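Local coordinates for aspartate-semialdehyde dehydrogenase (Vibrio cholerae, PDB 2R00), which catalyses the NADPH-dependent reductive dephosphorylation of L-aspartyl-4-phosphate to L-aspartate-semialdehyde, a step toward lysine, methionine and threonine, at residues A[244-258]-A[299-313]. Residues are numbered along the deposited sequence; the frame is centred on the assembly and turned at random.
Sequences HAEAVHVETRAPIDA and NDISHHSGINLWVVA
His244 and Ala313 form the first of eight antiparallel bridges that end at Glu251 and Gly306. Strand directions differ by 165°, and paired N-H and C=O groups bond at His244/Ala313, Glu246/Val311, Val248/Leu309 and Val250/Ile307. Thr252 N to Ser305 O continues the backbone pairing; beyond it Ile256 N bonds His304 O, the N-H nearly straight but standing well above the carbonyl plane.

Among the polar side chains, His249 holds CG anti to its backbone N (chi1 174°), a setting from which ND1 donates to Asn308 OD1 at 3.0 Å; the acceptor lies in the imidazole plane, whereas the donor sits above the amide plane. Asn308 ND2 in turn reaches Asp300 OD1 at 2.7 Å, and Asn153 of the second subunit bonds that same oxygen. Asn299 grips the chain leading into helix 258-267: ND2 donates to Ile256 O (2.8 Å) in the carbonyl plane, and OD1 accepts from Ala258 N (2.8 Å).

Apolar contacts line both faces. Ala247 CB stands over the Trp310 indole, 3.7 Å from the six-membered ring centroid and 24° off its normal, a CH-pi contact. On the helix-covered face, Val250 CG2 meets Ile307 CB at 3.8 Å, and Ile307 CG1 continues to Ile256 CG2.

His244, the predicted proton acceptor, is hydrogen-bonded through ND1 to Gln135, while Ala313 lies near the catalytic Cys131. Strands 244-252 and 306-313 are the two middle strands of the dimerisation domain's six-stranded mixed sheet, with the active site at their His244/Ala313 end and the face bearing His249 and Trp310 packed against the second subunit.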
# COMPACT_ATOMS: atom_id res chain seq x y z
N HIS A 244 4.61 2.20 11.28
CA HIS A 244 4.76 2.77 9.96
C HIS A 244 5.13 1.69 8.96
O HIS A 244 5.90 0.78 9.27
CB HIS A 244 5.84 3.87 9.98
CG HIS A 244 6.07 4.52 8.65
ND1 HIS A 244 7.16 4.20 7.86
CD2 HIS A 244 5.37 5.45 7.98
CE1 HIS A 244 7.11 4.91 6.75
NE2 HIS A 244 6.03 5.68 6.79
N ALA A 245 4.59 1.79 7.75
CA ALA A 245 4.88 0.82 6.71
C ALA A 245 5.09 1.50 5.36
O ALA A 245 4.59 2.60 5.14
CB ALA A 245 3.77 -0.22 6.61
N GLU A 246 5.84 0.83 4.48
CA GLU A 246 6.07 1.28 3.11
C GLU A 246 6.04 0.09 2.18
O GLU A 246 6.59 -0.94 2.49
CB GLU A 246 7.45 1.90 2.96
CG GLU A 246 7.74 2.98 3.94
CD GLU A 246 9.12 3.50 3.81
OE1 GLU A 246 10.04 2.73 3.48
OE2 GLU A 246 9.29 4.70 4.03
N ALA A 247 5.39 0.26 1.03
CA ALA A 247 5.43 -0.70 -0.06
C ALA A 247 6.37 -0.11 -1.10
O ALA A 247 6.20 1.06 -1.50
CB ALA A 247 4.04 -0.89 -0.65
N VAL A 248 7.37 -0.88 -1.51
CA VAL A 248 8.43 -0.35 -2.39
C VAL A 248 8.54 -1.17 -3.67
O VAL A 248 8.69 -2.39 -3.63
CB VAL A 248 9.84 -0.34 -1.71
CG1 VAL A 248 10.85 0.42 -2.58
CG2 VAL A 248 9.77 0.27 -0.32
N HIS A 249 8.45 -0.47 -4.81
CA HIS A 249 8.81 -1.06 -6.08
C HIS A 249 10.04 -0.35 -6.63
O HIS A 249 10.07 0.89 -6.68
CB HIS A 249 7.67 -0.98 -7.10
CG HIS A 249 8.07 -1.46 -8.46
ND1 HIS A 249 8.06 -2.79 -8.82
CD2 HIS A 249 8.53 -0.78 -9.54
CE1 HIS A 249 8.47 -2.90 -10.07
NE2 HIS A 249 8.76 -1.70 -10.53
N VAL A 250 11.05 -1.13 -7.04
CA VAL A 250 12.24 -0.57 -7.66
C VAL A 250 12.51 -1.14 -9.05
O VAL A 250 12.40 -2.33 -9.30
CB VAL A 250 13.51 -0.68 -6.75
CG1 VAL A 250 13.28 0.06 -5.43
CG2 VAL A 250 13.89 -2.11 -6.47
N GLU A 251 12.82 -0.23 -9.97
CA GLU A 251 13.25 -0.57 -11.30
C GLU A 251 14.78 -0.51 -11.25
O GLU A 251 15.36 0.56 -11.02
CB GLU A 251 12.67 0.45 -12.28
CG GLU A 251 12.61 0.00 -13.72
CD GLU A 251 11.73 -1.21 -13.95
OE1 GLU A 251 12.14 -2.04 -14.78
OE2 GLU A 251 10.67 -1.37 -13.32
N THR A 252 15.42 -1.66 -11.40
CA THR A 252 16.88 -1.76 -11.29
C THR A 252 17.55 -1.58 -12.66
O THR A 252 16.87 -1.62 -13.69
CB THR A 252 17.32 -3.09 -10.64
OG1 THR A 252 16.89 -4.19 -11.46
CG2 THR A 252 16.73 -3.25 -9.25
N ARG A 253 18.86 -1.34 -12.67
CA ARG A 253 19.56 -1.13 -13.95
C ARG A 253 20.06 -2.47 -14.52
O ARG A 253 20.34 -2.56 -15.71
CB ARG A 253 20.70 -0.10 -13.83
CG ARG A 253 20.23 1.29 -13.42
CD ARG A 253 21.31 2.35 -13.64
NE ARG A 253 20.96 3.64 -13.03
CZ ARG A 253 20.21 4.58 -13.61
NH1 ARG A 253 19.73 4.41 -14.83
NH2 ARG A 253 19.96 5.72 -12.97
N ALA A 254 20.14 -3.48 -13.67
CA ALA A 254 20.41 -4.86 -14.09
C ALA A 254 19.43 -5.81 -13.41
O ALA A 254 19.00 -5.53 -12.28
CB ALA A 254 21.83 -5.25 -13.76
N PRO A 255 19.08 -6.94 -14.07
CA PRO A 255 18.15 -7.89 -13.46
C PRO A 255 18.74 -8.47 -12.19
O PRO A 255 19.95 -8.65 -12.10
CB PRO A 255 18.03 -9.00 -14.51
CG PRO A 255 18.56 -8.43 -15.77
CD PRO A 255 19.55 -7.39 -15.39
N ILE A 256 17.88 -8.73 -11.20
CA ILE A 256 18.29 -9.40 -9.97
C ILE A 256 17.16 -10.25 -9.40
O ILE A 256 16.01 -9.79 -9.32
CB ILE A 256 18.84 -8.40 -8.91
CG1 ILE A 256 19.51 -9.16 -7.76
CG2 ILE A 256 17.74 -7.44 -8.41
CD1 ILE A 256 20.28 -8.27 -6.80
N ASP A 257 17.48 -11.47 -9.00
CA ASP A 257 16.47 -12.41 -8.53
C ASP A 257 16.07 -12.09 -7.10
O ASP A 257 16.92 -11.73 -6.29
CB ASP A 257 16.98 -13.86 -8.63
CG ASP A 257 15.85 -14.87 -8.76
OD1 ASP A 257 15.08 -15.05 -7.78
OD2 ASP A 257 15.73 -15.48 -9.85
N ALA A 258 14.78 -12.23 -6.81
CA ALA A 258 14.24 -12.03 -5.47
C ALA A 258 15.04 -12.81 -4.42
O ALA A 258 15.30 -12.31 -3.33
CB ALA A 258 12.79 -12.43 -5.42
N ASN A 299 10.10 -10.53 -7.27
CA ASN A 299 10.24 -9.85 -8.54
C ASN A 299 8.88 -9.51 -9.12
O ASN A 299 7.86 -10.11 -8.73
CB ASN A 299 11.02 -10.70 -9.56
CG ASN A 299 12.50 -10.79 -9.25
OD1 ASN A 299 12.98 -11.85 -8.88
ND2 ASN A 299 13.23 -9.68 -9.39
N ASP A 300 8.85 -8.55 -10.04
CA ASP A 300 7.73 -8.44 -10.95
C ASP A 300 7.77 -9.73 -11.77
O ASP A 300 8.86 -10.21 -12.11
CB ASP A 300 7.88 -7.24 -11.89
CG ASP A 300 7.60 -5.89 -11.22
OD1 ASP A 300 6.98 -5.82 -10.13
OD2 ASP A 300 8.03 -4.88 -11.81
N ILE A 301 6.60 -10.28 -12.08
CA ILE A 301 6.49 -11.52 -12.84
C ILE A 301 7.06 -11.32 -14.25
O ILE A 301 6.64 -10.41 -14.97
CB ILE A 301 5.01 -12.00 -12.90
CG1 ILE A 301 4.50 -12.31 -11.48
CG2 ILE A 301 4.85 -13.22 -13.84
CD1 ILE A 301 2.97 -12.36 -11.35
N SER A 302 8.02 -12.17 -14.62
CA SER A 302 8.74 -12.11 -15.92
C SER A 302 9.50 -10.79 -16.14
O SER A 302 9.86 -10.46 -17.28
CB SER A 302 7.79 -12.39 -17.09
OG SER A 302 7.13 -13.63 -16.92
N HIS A 303 9.75 -10.06 -15.06
CA HIS A 303 10.44 -8.78 -15.12
C HIS A 303 11.36 -8.66 -13.91
O HIS A 303 11.02 -8.04 -12.91
CB HIS A 303 9.43 -7.63 -15.19
CG HIS A 303 10.05 -6.27 -15.23
ND1 HIS A 303 10.87 -5.84 -16.26
CD2 HIS A 303 9.97 -5.23 -14.37
CE1 HIS A 303 11.26 -4.60 -16.03
NE2 HIS A 303 10.73 -4.21 -14.88
N HIS A 304 12.54 -9.28 -14.02
CA HIS A 304 13.47 -9.39 -12.90
C HIS A 304 14.33 -8.14 -12.65
O HIS A 304 15.09 -8.09 -11.67
CB HIS A 304 14.33 -10.64 -13.05
CG HIS A 304 13.62 -11.90 -12.64
ND1 HIS A 304 14.23 -12.91 -11.93
CD2 HIS A 304 12.34 -12.30 -12.84
CE1 HIS A 304 13.37 -13.88 -11.71
NE2 HIS A 304 12.21 -13.54 -12.25
N SER A 305 14.20 -7.14 -13.52
CA SER A 305 14.70 -5.80 -13.19
C SER A 305 13.63 -4.99 -12.43
O SER A 305 13.78 -3.78 -12.20
CB SER A 305 15.28 -5.08 -14.42
OG SER A 305 14.28 -4.71 -15.35
N GLY A 306 12.56 -5.67 -12.04
CA GLY A 306 11.58 -5.12 -11.11
C GLY A 306 11.59 -5.91 -9.82
O GLY A 306 11.40 -7.13 -9.82
N ILE A 307 11.83 -5.21 -8.71
CA ILE A 307 11.85 -5.83 -7.38
C ILE A 307 10.85 -5.12 -6.46
O ILE A 307 10.74 -3.89 -6.47
CB ILE A 307 13.30 -5.87 -6.79
CG1 ILE A 307 14.00 -7.17 -7.18
CG2 ILE A 307 13.31 -5.75 -5.26
CD1 ILE A 307 13.62 -8.38 -6.27
N ASN A 308 10.13 -5.93 -5.68
CA ASN A 308 9.11 -5.47 -4.75
C ASN A 308 9.43 -5.93 -3.34
O ASN A 308 9.90 -7.05 -3.15
CB ASN A 308 7.74 -6.03 -5.15
CG ASN A 308 7.30 -5.58 -6.52
OD1 ASN A 308 6.79 -4.47 -6.69
ND2 ASN A 308 7.50 -6.44 -7.52
N LEU A 309 9.17 -5.07 -2.36
CA LEU A 309 9.34 -5.40 -0.95
C LEU A 309 8.51 -4.44 -0.12
O LEU A 309 8.17 -3.35 -0.58
CB LEU A 309 10.82 -5.32 -0.53
CG LEU A 309 11.53 -3.96 -0.67
CD1 LEU A 309 12.60 -3.81 0.38
CD2 LEU A 309 12.11 -3.77 -2.05
N TRP A 310 8.18 -4.86 1.10
CA TRP A 310 7.56 -4.01 2.10
C TRP A 310 8.50 -3.83 3.27
O TRP A 310 9.24 -4.75 3.63
CB TRP A 310 6.24 -4.61 2.59
CG TRP A 310 5.10 -4.43 1.61
CD1 TRP A 310 5.04 -4.87 0.32
CD2 TRP A 310 3.85 -3.77 1.87
NE1 TRP A 310 3.83 -4.52 -0.25
CE2 TRP A 310 3.08 -3.85 0.68
CE3 TRP A 310 3.30 -3.12 2.98
CZ2 TRP A 310 1.80 -3.31 0.58
CZ3 TRP A 310 2.04 -2.57 2.88
CH2 TRP A 310 1.29 -2.68 1.69
N VAL A 311 8.49 -2.63 3.84
CA VAL A 311 9.41 -2.25 4.90
C VAL A 311 8.57 -1.68 6.03
O VAL A 311 7.70 -0.83 5.79
CB VAL A 311 10.42 -1.18 4.40
CG1 VAL A 311 11.46 -0.87 5.46
CG2 VAL A 311 11.10 -1.64 3.13
N VAL A 312 8.81 -2.16 7.24
CA VAL A 312 8.03 -1.75 8.40
C VAL A 312 8.95 -1.24 9.53
O VAL A 312 10.05 -1.75 9.72
CB VAL A 312 7.09 -2.91 8.90
CG1 VAL A 312 6.46 -2.59 10.24
CG2 VAL A 312 5.98 -3.19 7.87
N ALA A 313 8.48 -0.21 10.22
CA ALA A 313 9.03 0.20 11.51
C ALA A 313 7.90 0.14 12.52
O ALA A 313 6.85 0.80 12.34
CB ALA A 313 9.57 1.61 11.45
O HOH W 1 5.40 -3.31 -3.97